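Local coordinates for protein porphyranase B (Zobellia galactanivorans, PDB 3JUU) that cleaves the sulfated algal polysaccharide porphyran at its beta-D-galactose-(1->4)-alpha-L-galactose-6-sulfate linkages, as a glycoside hydrolase of family 16, at residues 71-76 with 264-269; 97-102 with 238-243; 33-38 with 45-50. All coordinates share one frame; numbering follows the deposited sequence.

Contact 1. Residues 71-76 with 264-269. With SO4 (sulfate ion), chain D.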
loop_
_atom_site.group_PDB
_atom_site.type_symbol
_atom_site.label_atom_id
_atom_site.label_comp_id
_atom_site.label_asym_id
_atom_site.label_seq_id
_atom_site.Cartn_x
_atom_site.Cartn_y
_atom_site.Cartn_z
ATOM N N ASN A 71 -8.751 16.793 -9.051
ATOM C CA ASN A 71 -7.946 17.790 -8.343
ATOM C C ASN A 71 -6.514 17.370 -7.976
ATOM O O ASN A 71 -6.037 17.702 -6.891
ATOM C CB ASN A 71 -8.714 18.246 -7.121
ATOM C CG ASN A 71 -9.998 18.915 -7.512
ATOM O OD1 ASN A 71 -10.045 19.533 -8.599
ATOM N ND2 ASN A 71 -11.027 18.785 -6.687
ATOM N N GLY A 72 -5.838 16.734 -8.918
ATOM C CA GLY A 72 -4.438 16.305 -8.690
ATOM C C GLY A 72 -4.360 15.215 -7.590
ATOM O O GLY A 72 -3.421 15.194 -6.813
ATOM N N SER A 73 -5.363 14.354 -7.512
ATOM C CA SER A 73 -5.284 13.231 -6.554
ATOM C C SER A 73 -5.874 11.971 -7.186
ATOM O O SER A 73 -6.768 12.027 -8.119
ATOM C CB SER A 73 -6.026 13.595 -5.256
ATOM O OG SER A 73 -7.443 13.545 -5.494
ATOM N N LEU A 74 -5.402 10.826 -6.699
ATOM C CA LEU A 74 -5.980 9.530 -7.042
ATOM C C LEU A 74 -7.067 9.200 -6.023
ATOM O O LEU A 74 -6.826 9.408 -4.810
ATOM C CB LEU A 74 -4.883 8.484 -6.932
ATOM C CG LEU A 74 -5.342 7.034 -6.977
ATOM C CD1 LEU A 74 -5.962 6.605 -8.293
ATOM C CD2 LEU A 74 -4.070 6.118 -6.672
ATOM N N GLN A 75 -8.231 8.687 -6.465
ATOM C CA GLN A 75 -9.356 8.409 -5.578
ATOM C C GLN A 75 -9.676 6.949 -5.812
ATOM O O GLN A 75 -9.851 6.520 -6.978
ATOM C CB GLN A 75 -10.576 9.283 -5.923
ATOM C CG GLN A 75 -10.201 10.793 -5.765
ATOM C CD GLN A 75 -11.355 11.663 -6.063
ATOM O OE1 GLN A 75 -12.087 11.440 -7.057
ATOM N NE2 GLN A 75 -11.624 12.583 -5.176
ATOM N N ILE A 76 -9.664 6.146 -4.719
ATOM C CA ILE A 76 -10.118 4.741 -4.806
ATOM C C ILE A 76 -11.342 4.664 -3.900
ATOM O O ILE A 76 -11.259 4.850 -2.680
ATOM C CB ILE A 76 -9.017 3.720 -4.351
ATOM C CG1 ILE A 76 -7.689 4.001 -5.100
ATOM C CG2 ILE A 76 -9.556 2.259 -4.598
ATOM C CD1 ILE A 76 -6.596 2.890 -4.742
ATOM N N THR A 264 -13.957 7.076 0.099
ATOM C CA THR A 264 -12.859 7.243 -0.833
ATOM C C THR A 264 -11.517 7.297 -0.087
ATOM O O THR A 264 -11.402 8.041 0.861
ATOM C CB THR A 264 -13.018 8.509 -1.675
ATOM O OG1 THR A 264 -14.201 8.296 -2.497
ATOM C CG2 THR A 264 -11.733 8.809 -2.603
ATOM N N THR A 265 -10.557 6.505 -0.554
ATOM C CA THR A 265 -9.155 6.618 -0.070
ATOM C C THR A 265 -8.502 7.541 -1.085
ATOM O O THR A 265 -8.612 7.291 -2.267
ATOM C CB THR A 265 -8.495 5.196 -0.114
ATOM O OG1 THR A 265 -9.198 4.358 0.817
ATOM C CG2 THR A 265 -6.997 5.386 0.314
ATOM N N THR A 266 -7.889 8.629 -0.634
ATOM C CA THR A 266 -7.348 9.617 -1.576
ATOM C C THR A 266 -5.816 9.684 -1.445
ATOM O O THR A 266 -5.334 9.819 -0.315
ATOM C CB THR A 266 -7.936 11.001 -1.233
ATOM O OG1 THR A 266 -9.399 10.948 -1.255
ATOM C CG2 THR A 266 -7.383 12.094 -2.211
ATOM N N TYR A 267 -5.100 9.555 -2.557
ATOM C CA TYR A 267 -3.639 9.697 -2.582
ATOM C C TYR A 267 -3.370 10.967 -3.351
ATOM O O TYR A 267 -3.701 11.017 -4.545
ATOM C CB TYR A 267 -2.995 8.527 -3.304
ATOM C CG TYR A 267 -3.379 7.156 -2.728
ATOM C CD1 TYR A 267 -2.475 6.451 -1.897
ATOM C CD2 TYR A 267 -4.617 6.560 -3.023
ATOM C CE1 TYR A 267 -2.830 5.159 -1.391
ATOM C CE2 TYR A 267 -4.978 5.309 -2.499
ATOM C CZ TYR A 267 -4.091 4.622 -1.689
ATOM O OH TYR A 267 -4.407 3.386 -1.180
ATOM N N ASN A 268 -2.832 12.001 -2.688
ATOM C CA ASN A 268 -2.433 13.230 -3.421
ATOM C C ASN A 268 -1.261 13.010 -4.379
ATOM O O ASN A 268 -1.178 13.638 -5.438
ATOM C CB ASN A 268 -2.181 14.423 -2.484
ATOM C CG ASN A 268 -3.423 14.914 -1.824
ATOM O OD1 ASN A 268 -4.544 14.726 -2.338
ATOM N ND2 ASN A 268 -3.263 15.582 -0.674
ATOM N N TRP A 269 -0.380 12.056 -4.058
ATOM C CA TRP A 269 0.712 11.792 -4.930
ATOM C C TRP A 269 1.404 10.530 -4.462
ATOM O O TRP A 269 1.199 10.140 -3.280
ATOM C CB TRP A 269 1.691 12.984 -4.946
ATOM C CG TRP A 269 2.022 13.629 -3.630
ATOM C CD1 TRP A 269 1.551 14.849 -3.164
ATOM C CD2 TRP A 269 3.020 13.194 -2.645
ATOM N NE1 TRP A 269 2.166 15.160 -1.969
ATOM C CE2 TRP A 269 3.030 14.150 -1.613
ATOM C CE3 TRP A 269 3.840 12.037 -2.519
ATOM C CZ2 TRP A 269 3.852 14.018 -0.438
ATOM C CZ3 TRP A 269 4.660 11.910 -1.352
ATOM C CH2 TRP A 269 4.663 12.893 -0.354
HETATM S S SO4 D . 3.615 18.630 -1.875
HETATM O O1 SO4 D . 3.930 19.990 -1.452
HETATM O O2 SO4 D . 3.228 18.632 -3.292
HETATM O O3 SO4 D . 4.817 17.816 -1.671
HETATM O O4 SO4 D . 2.505 18.128 -1.035
HETATM O O HOH W 1 -10.732 12.868 -2.617
#

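Contact 2. Residues 97-102 with 238-243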
loop_
_atom_site.group_PDB
_atom_site.type_symbol
_atom_site.label_atom_id
_atom_site.label_comp_id
_atom_site.label_asym_id
_atom_site.label_seq_id
_atom_site.Cartn_x
_atom_site.Cartn_y
_atom_site.Cartn_z
ATOM N N GLY A 97 -10.687 -1.381 -4.985
ATOM C CA GLY A 97 -9.946 -1.001 -6.162
ATOM C C GLY A 97 -8.487 -1.351 -5.956
ATOM O O GLY A 97 -7.998 -1.515 -4.801
ATOM N N TYR A 98 -7.797 -1.445 -7.093
ATOM C CA TYR A 98 -6.397 -1.935 -7.101
ATOM C C TYR A 98 -5.677 -1.057 -8.068
ATOM O O TYR A 98 -6.201 -0.781 -9.203
ATOM C CB TYR A 98 -6.380 -3.398 -7.535
ATOM C CG TYR A 98 -4.993 -3.982 -7.922
ATOM C CD1 TYR A 98 -4.358 -4.876 -7.101
ATOM C CD2 TYR A 98 -4.326 -3.557 -9.112
ATOM C CE1 TYR A 98 -3.114 -5.429 -7.439
ATOM C CE2 TYR A 98 -3.075 -4.107 -9.459
ATOM C CZ TYR A 98 -2.517 -5.058 -8.612
ATOM O OH TYR A 98 -1.355 -5.657 -8.910
ATOM N N VAL A 99 -4.528 -0.540 -7.635
ATOM C CA VAL A 99 -3.687 0.204 -8.569
ATOM C C VAL A 99 -2.258 -0.331 -8.345
ATOM O O VAL A 99 -1.758 -0.208 -7.213
ATOM C CB VAL A 99 -3.712 1.734 -8.253
ATOM C CG1 VAL A 99 -2.841 2.511 -9.344
ATOM C CG2 VAL A 99 -5.146 2.309 -8.216
ATOM N N GLY A 100 -1.640 -0.940 -9.360
ATOM C CA GLY A 100 -0.289 -1.456 -9.254
ATOM C C GLY A 100 0.650 -0.835 -10.290
ATOM O O GLY A 100 0.246 -0.555 -11.454
ATOM N N SER A 101 1.890 -0.551 -9.871
ATOM C CA SER A 101 2.880 0.016 -10.865
ATOM C C SER A 101 3.259 -1.028 -11.884
ATOM O O SER A 101 3.559 -2.180 -11.535
ATOM C CB SER A 101 4.134 0.635 -10.154
ATOM O OG SER A 101 4.936 -0.386 -9.541
ATOM N N ARG A 102 3.217 -0.678 -13.172
ATOM C CA ARG A 102 3.635 -1.675 -14.159
ATOM C C ARG A 102 5.190 -1.727 -14.208
ATOM O O ARG A 102 5.731 -2.723 -14.676
ATOM C CB ARG A 102 3.115 -1.274 -15.539
ATOM C CG ARG A 102 1.625 -1.282 -15.610
ATOM C CD ARG A 102 1.195 -0.970 -17.087
ATOM N NE ARG A 102 -0.258 -0.838 -17.140
ATOM C CZ ARG A 102 -1.093 -1.862 -17.389
ATOM N NH1 ARG A 102 -0.640 -3.114 -17.551
ATOM N NH2 ARG A 102 -2.399 -1.639 -17.444
ATOM N N LEU A 238 4.845 -1.171 -6.899
ATOM C CA LEU A 238 3.970 -0.436 -5.992
ATOM C C LEU A 238 2.525 -0.945 -6.044
ATOM O O LEU A 238 2.051 -1.518 -7.088
ATOM C CB LEU A 238 3.964 1.055 -6.295
ATOM C CG LEU A 238 5.263 1.780 -5.891
ATOM C CD1 LEU A 238 5.334 3.146 -6.611
ATOM C CD2 LEU A 238 5.389 1.985 -4.378
ATOM N N ARG A 239 1.862 -0.777 -4.914
ATOM C CA ARG A 239 0.457 -1.150 -4.788
ATOM C C ARG A 239 -0.262 -0.062 -3.992
ATOM O O ARG A 239 0.192 0.318 -2.887
ATOM C CB ARG A 239 0.301 -2.425 -3.971
ATOM C CG ARG A 239 0.950 -3.666 -4.612
ATOM C CD ARG A 239 0.006 -4.228 -5.757
ATOM N NE ARG A 239 0.612 -5.401 -6.381
ATOM C CZ ARG A 239 1.388 -5.383 -7.468
ATOM N NH1 ARG A 239 1.779 -4.260 -7.991
ATOM N NH2 ARG A 239 1.774 -6.554 -7.985
ATOM N N MET A 240 -1.441 0.369 -4.484
ATOM C CA MET A 240 -2.363 1.182 -3.685
ATOM C C MET A 240 -3.718 0.440 -3.814
ATOM O O MET A 240 -4.302 0.344 -4.922
ATOM C CB MET A 240 -2.459 2.628 -4.267
ATOM C CG MET A 240 -1.163 3.492 -4.035
ATOM S SD MET A 240 -0.032 3.170 -5.500
ATOM C CE MET A 240 -0.729 4.120 -6.855
ATOM N N VAL A 241 -4.207 -0.098 -2.699
ATOM C CA VAL A 241 -5.277 -1.111 -2.781
ATOM C C VAL A 241 -6.269 -0.830 -1.692
ATOM O O VAL A 241 -5.908 -0.493 -0.530
ATOM C CB VAL A 241 -4.700 -2.566 -2.667
ATOM C CG1 VAL A 241 -5.840 -3.635 -2.450
ATOM C CG2 VAL A 241 -3.831 -2.891 -3.940
ATOM N N VAL A 242 -7.534 -1.054 -2.027
ATOM C CA VAL A 242 -8.629 -0.862 -1.066
ATOM C C VAL A 242 -9.392 -2.185 -1.149
ATOM O O VAL A 242 -9.922 -2.535 -2.221
ATOM C CB VAL A 242 -9.545 0.340 -1.521
ATOM C CG1 VAL A 242 -10.892 0.321 -0.682
ATOM C CG2 VAL A 242 -8.796 1.688 -1.322
ATOM N N GLU A 243 -9.408 -2.954 -0.059
ATOM C CA GLU A 243 -9.833 -4.378 -0.140
ATOM C C GLU A 243 -10.713 -4.705 1.071
ATOM O O GLU A 243 -10.814 -3.878 2.002
ATOM C CB GLU A 243 -8.590 -5.264 -0.057
ATOM C CG GLU A 243 -8.038 -5.392 1.352
ATOM C CD GLU A 243 -6.517 -5.392 1.343
ATOM O OE1 GLU A 243 -5.947 -6.510 1.404
ATOM O OE2 GLU A 243 -5.914 -4.296 1.293
HETATM O O HOH W 2 2.572 -4.519 -10.758
#

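Contact 3. Residues 33-38 with 45-50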
loop_
_atom_site.group_PDB
_atom_site.type_symbol
_atom_site.label_atom_id
_atom_site.label_comp_id
_atom_site.label_asym_id
_atom_site.label_seq_id
_atom_site.Cartn_x
_atom_site.Cartn_y
_atom_site.Cartn_z
ATOM N N MET A 33 7.635 5.399 -11.711
ATOM C CA MET A 33 6.980 4.919 -10.466
ATOM C C MET A 33 6.496 6.078 -9.628
ATOM O O MET A 33 6.246 5.927 -8.401
ATOM C CB MET A 33 7.937 4.031 -9.661
ATOM C CG MET A 33 8.321 2.781 -10.420
ATOM S SD MET A 33 9.436 1.700 -9.483
ATOM C CE MET A 33 8.227 1.009 -8.317
ATOM N N SER A 34 6.304 7.236 -10.260
ATOM C CA SER A 34 5.889 8.403 -9.543
ATOM C C SER A 34 4.737 9.090 -10.307
ATOM O O SER A 34 4.712 9.033 -11.516
ATOM C CB SER A 34 7.057 9.398 -9.365
ATOM O OG SER A 34 8.150 8.733 -8.697
ATOM N N ASP A 35 3.821 9.706 -9.598
ATOM C CA ASP A 35 2.651 10.347 -10.253
ATOM C C ASP A 35 2.043 11.335 -9.290
ATOM O O ASP A 35 1.839 11.036 -8.087
ATOM C CB ASP A 35 1.609 9.286 -10.667
ATOM C CG ASP A 35 0.784 9.707 -11.919
ATOM O OD1 ASP A 35 0.570 10.915 -12.065
ATOM O OD2 ASP A 35 0.340 8.801 -12.667
ATOM N N GLU A 36 1.774 12.552 -9.801
ATOM C CA GLU A 36 1.064 13.587 -9.036
ATOM C C GLU A 36 -0.444 13.449 -9.291
ATOM O O GLU A 36 -1.228 14.049 -8.565
ATOM C CB GLU A 36 1.533 14.998 -9.484
ATOM C CG GLU A 36 2.986 15.289 -9.181
ATOM C CD GLU A 36 3.273 15.204 -7.677
ATOM O OE1 GLU A 36 2.563 15.846 -6.882
ATOM O OE2 GLU A 36 4.231 14.501 -7.293
ATOM N N PHE A 37 -0.816 12.622 -10.266
ATOM C CA PHE A 37 -2.268 12.315 -10.526
ATOM C C PHE A 37 -3.054 13.551 -10.958
ATOM O O PHE A 37 -4.231 13.715 -10.568
ATOM C CB PHE A 37 -2.961 11.662 -9.311
ATOM C CG PHE A 37 -2.304 10.391 -8.918
ATOM C CD1 PHE A 37 -2.290 9.308 -9.790
ATOM C CD2 PHE A 37 -1.700 10.279 -7.649
ATOM C CE1 PHE A 37 -1.649 8.107 -9.436
ATOM C CE2 PHE A 37 -1.052 9.058 -7.317
ATOM C CZ PHE A 37 -1.052 7.987 -8.194
ATOM N N GLU A 38 -2.403 14.350 -11.819
ATOM C CA GLU A 38 -3.046 15.545 -12.404
ATOM C C GLU A 38 -3.848 15.033 -13.585
ATOM O O GLU A 38 -3.537 13.979 -14.127
ATOM C CB GLU A 38 -1.960 16.559 -12.855
ATOM C CG GLU A 38 -1.361 17.365 -11.710
ATOM C CD GLU A 38 -2.359 18.258 -10.988
ATOM O OE1 GLU A 38 -2.004 18.746 -9.907
ATOM O OE2 GLU A 38 -3.497 18.504 -11.455
ATOM N N LYS A 45 -0.596 3.510 -18.810
ATOM C CA LYS A 45 0.703 2.974 -19.230
ATOM C C LYS A 45 1.620 2.874 -17.977
ATOM O O LYS A 45 2.572 2.149 -17.993
ATOM C CB LYS A 45 1.412 3.882 -20.257
ATOM C CG LYS A 45 0.655 4.017 -21.654
ATOM C CD LYS A 45 1.002 2.908 -22.678
ATOM C CE LYS A 45 0.396 1.473 -22.397
ATOM N NZ LYS A 45 -0.807 1.037 -23.214
ATOM N N LYS A 46 1.306 3.629 -16.924
ATOM C CA LYS A 46 2.157 3.625 -15.710
ATOM C C LYS A 46 1.560 2.677 -14.673
ATOM O O LYS A 46 2.292 1.975 -13.916
ATOM C CB LYS A 46 2.205 5.014 -15.148
ATOM C CG LYS A 46 3.216 5.198 -13.983
ATOM C CD LYS A 46 3.357 6.735 -13.660
ATOM C CE LYS A 46 4.362 7.412 -14.583
ATOM N NZ LYS A 46 4.382 8.857 -14.289
ATOM N N TRP A 47 0.226 2.647 -14.627
ATOM C CA TRP A 47 -0.508 1.948 -13.578
ATOM C C TRP A 47 -1.431 0.905 -14.158
ATOM O O TRP A 47 -2.043 1.157 -15.248
ATOM C CB TRP A 47 -1.330 2.936 -12.755
ATOM C CG TRP A 47 -0.516 4.059 -12.180
ATOM C CD1 TRP A 47 -0.530 5.380 -12.589
ATOM C CD2 TRP A 47 0.426 3.983 -11.077
ATOM N NE1 TRP A 47 0.357 6.131 -11.800
ATOM C CE2 TRP A 47 0.962 5.298 -10.882
ATOM C CE3 TRP A 47 0.887 2.922 -10.262
ATOM C CZ2 TRP A 47 1.954 5.613 -9.859
ATOM C CZ3 TRP A 47 1.867 3.217 -9.232
ATOM C CH2 TRP A 47 2.394 4.558 -9.055
ATOM N N GLN A 48 -1.589 -0.202 -13.429
ATOM C CA GLN A 48 -2.509 -1.312 -13.819
ATOM C C GLN A 48 -3.654 -1.232 -12.850
ATOM O O GLN A 48 -3.471 -1.331 -11.625
ATOM C CB GLN A 48 -1.852 -2.714 -13.776
ATOM C CG GLN A 48 -2.755 -3.851 -14.198
ATOM C CD GLN A 48 -1.982 -5.099 -14.341
ATOM O OE1 GLN A 48 -1.094 -5.415 -13.498
ATOM N NE2 GLN A 48 -2.301 -5.865 -15.380
ATOM N N ILE A 49 -4.866 -1.091 -13.386
ATOM C CA ILE A 49 -6.063 -1.083 -12.514
ATOM C C ILE A 49 -7.063 -2.213 -12.862
ATOM O O ILE A 49 -8.085 -2.330 -12.176
ATOM C CB ILE A 49 -6.756 0.273 -12.584
ATOM C CG1 ILE A 49 -7.380 0.560 -13.999
ATOM C CG2 ILE A 49 -5.730 1.426 -12.129
ATOM C CD1 ILE A 49 -8.279 1.868 -14.036
ATOM N N SER A 50 -6.774 -2.993 -13.918
ATOM C CA SER A 50 -7.615 -4.154 -14.325
ATOM C C SER A 50 -6.662 -5.074 -15.013
ATOM O O SER A 50 -5.599 -4.607 -15.504
ATOM C CB SER A 50 -8.757 -3.704 -15.326
ATOM O OG SER A 50 -8.170 -3.168 -16.480
HETATM O O HOH W 3 1.590 9.523 -15.163
#

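Contact 1. Residues 71-76 with 264-269
The Tyr267 ring packs against two aliphatic side chains of the partner strand. Leu74 runs alongside it, pointing the same way, and brings CD2 to 3.7 Å from Tyr267 CD2. Ile76 comes across at a slant, with its CD1 3.7 Å from Tyr267 CE2, so the two methyls meet the ring obliquely along its CD2-CE2 bond. With CG trans to the backbone N (chi1 168°), the Leu74 chain reaches this position. At the far end of the ring the buried Tyr267 hydroxyl is hydrogen-bonded to the carbonyl of Thr124.

Beneath these side chains, four backbone bonds join strands 73-76 and 264-267 as antiparallel neighbours in the beta-sandwich (jelly roll) of the GH16 fold. Leu74 and Tyr267 form one hydrogen-bonded pair, with Leu74 N 2.8 Å from Tyr267 O, and Ile76 and Thr265 form the next; Gln75 and Thr266 make the non-hydrogen-bonded pair between them. On the face carrying Gln75 and Thr266 the contact is partly polar. Thr264 CG2 lies 3.5 Å from Gln75 CB, and one water joins the two strands, accepting from Gln75 NE2 at 2.7 Å and lying 2.7 Å from Thr266 OG1. Ser68 holds the other end of the Gln75 amide.

The chain turns a corner at Asn268. There Asn268 OD1 reaches back to Ser73 CB at 3.5 Å, while its ND2 is bonded to Glu113. Just beyond, Trp269 NE1 donates to O4 of a sulfate at 3.1 Å, an anion also held by His13 and Arg271.

Contact 2. Residues 97-102 with 238-243
Leu238 O is gripped by two donors, Ser101 N at 3.0 Å and Arg239 NH1 at 2.9 Å, which approach from opposite faces of its carbonyl plane. The backbone of strands 97-101 and 238-242 continues from here as an antiparallel pair within the GH16 beta-sandwich, the two segment directions 171° apart. Ser101 is bonded to Leu238 twice, since its OG also takes the amide hydrogen of Leu238 N (2.8 Å). With chi1 at 69° that hydroxyl is turned across to the opposite strand, and it has a further bond to Asn103 O.

Along the strands, Val99 pairs with Met240 and Gly97 with Val242 through reciprocal backbone bonds. The second strand runs on to Glu243, which probably binds substrate and is salt-bridged to Arg57. On the Val99 face, the bent Met240 chain swings its CE to 3.6 Å from Val99 CG1. The other face carries Tyr98, Val241 and Arg239. Here Val241 CG2 leans on Tyr98 CD1, and the Arg239 chain folds at chi2 to run back past the tyrosine. Its guanidinium is fixed by a salt bridge to Glu130 and by a water that bridges NH1 to Ser101 O, and NE pairs with a bound MES buffer molecule. The tyrosine ring and the guanidinium plane are inclined at 49°, and Tyr98 OH rests over the guanidinium centre, 3.1 Å from Arg239 CZ.

Contact 3. Residues 33-38 with 45-50
Asp35 and Trp47 meet almost in one plane: Trp47 NE1 donates to the anti lone pair of Asp35 OD2 at 2.8 Å, and the oxygen lies in the plane of the indole. The carboxylate is tilted only 17° from that plane. Its other oxygen, OD1, accepts from Phe37 N and closes an Asx turn, so the side chain that grips the indole also shapes the loop. The tight part of the contact lies around this bond. Phe37 CE1 approaches the indole obliquely, 3.7 Å from Trp47 NE1, with the two ring planes at 35°, while Asp35 CB covers one face of the Phe37 ring toward its rim.

On the more accessible side, the contact is made by Lys46 and a water. The Lys46 chain leaves trans to the backbone N (chi1 -172°) and bends at chi3, carrying NZ to Ser34 O at 2.8 Å, nearly in line with the carbonyl, and more weakly to Glu31 O. Its ammonium stays 4.4 Å from Asp35 OD2, too far for a salt bridge. The water fills in instead, donating to Asp35 OD2 and accepting from Lys46 NZ.

The loop 33-38 is anchored through Asp35 to Val270 of strand 264-276 by backbone bonding, whereas Gln48 of the short strand 47-48 pairs with Gly100 of strand 90-101; between them, Phe37 and Trp47 both pack on Met240 of strand 237-242.

How the contacts relate
Contacts 1 and 2 press together in the interior of the sandwich, their centres about 12 Å apart: Ile76 CG2 lies 3.4 Å from Val242 CG2, and Tyr267 CE1 3.5 Å from Met240 CG. Strands 73-87 and 90-101, neighbours in chain and sheet, link them. Contact 3 flanks both. It adjoins contact 2 where Gly100 O lies 2.7 Å from Gln48 N, a probable hydrogen bond, and meets contact 1 where Phe37 CB lies 3.7 Å from Leu74 N. Contact 2 leads directly toward the substrate site, since Glu243, which probably binds substrate, ends its second segment. Tyr267 is about 8 Å from Glu243, side chain to side chain, while contact 3 lies away from the catalytic and substrate-binding residues.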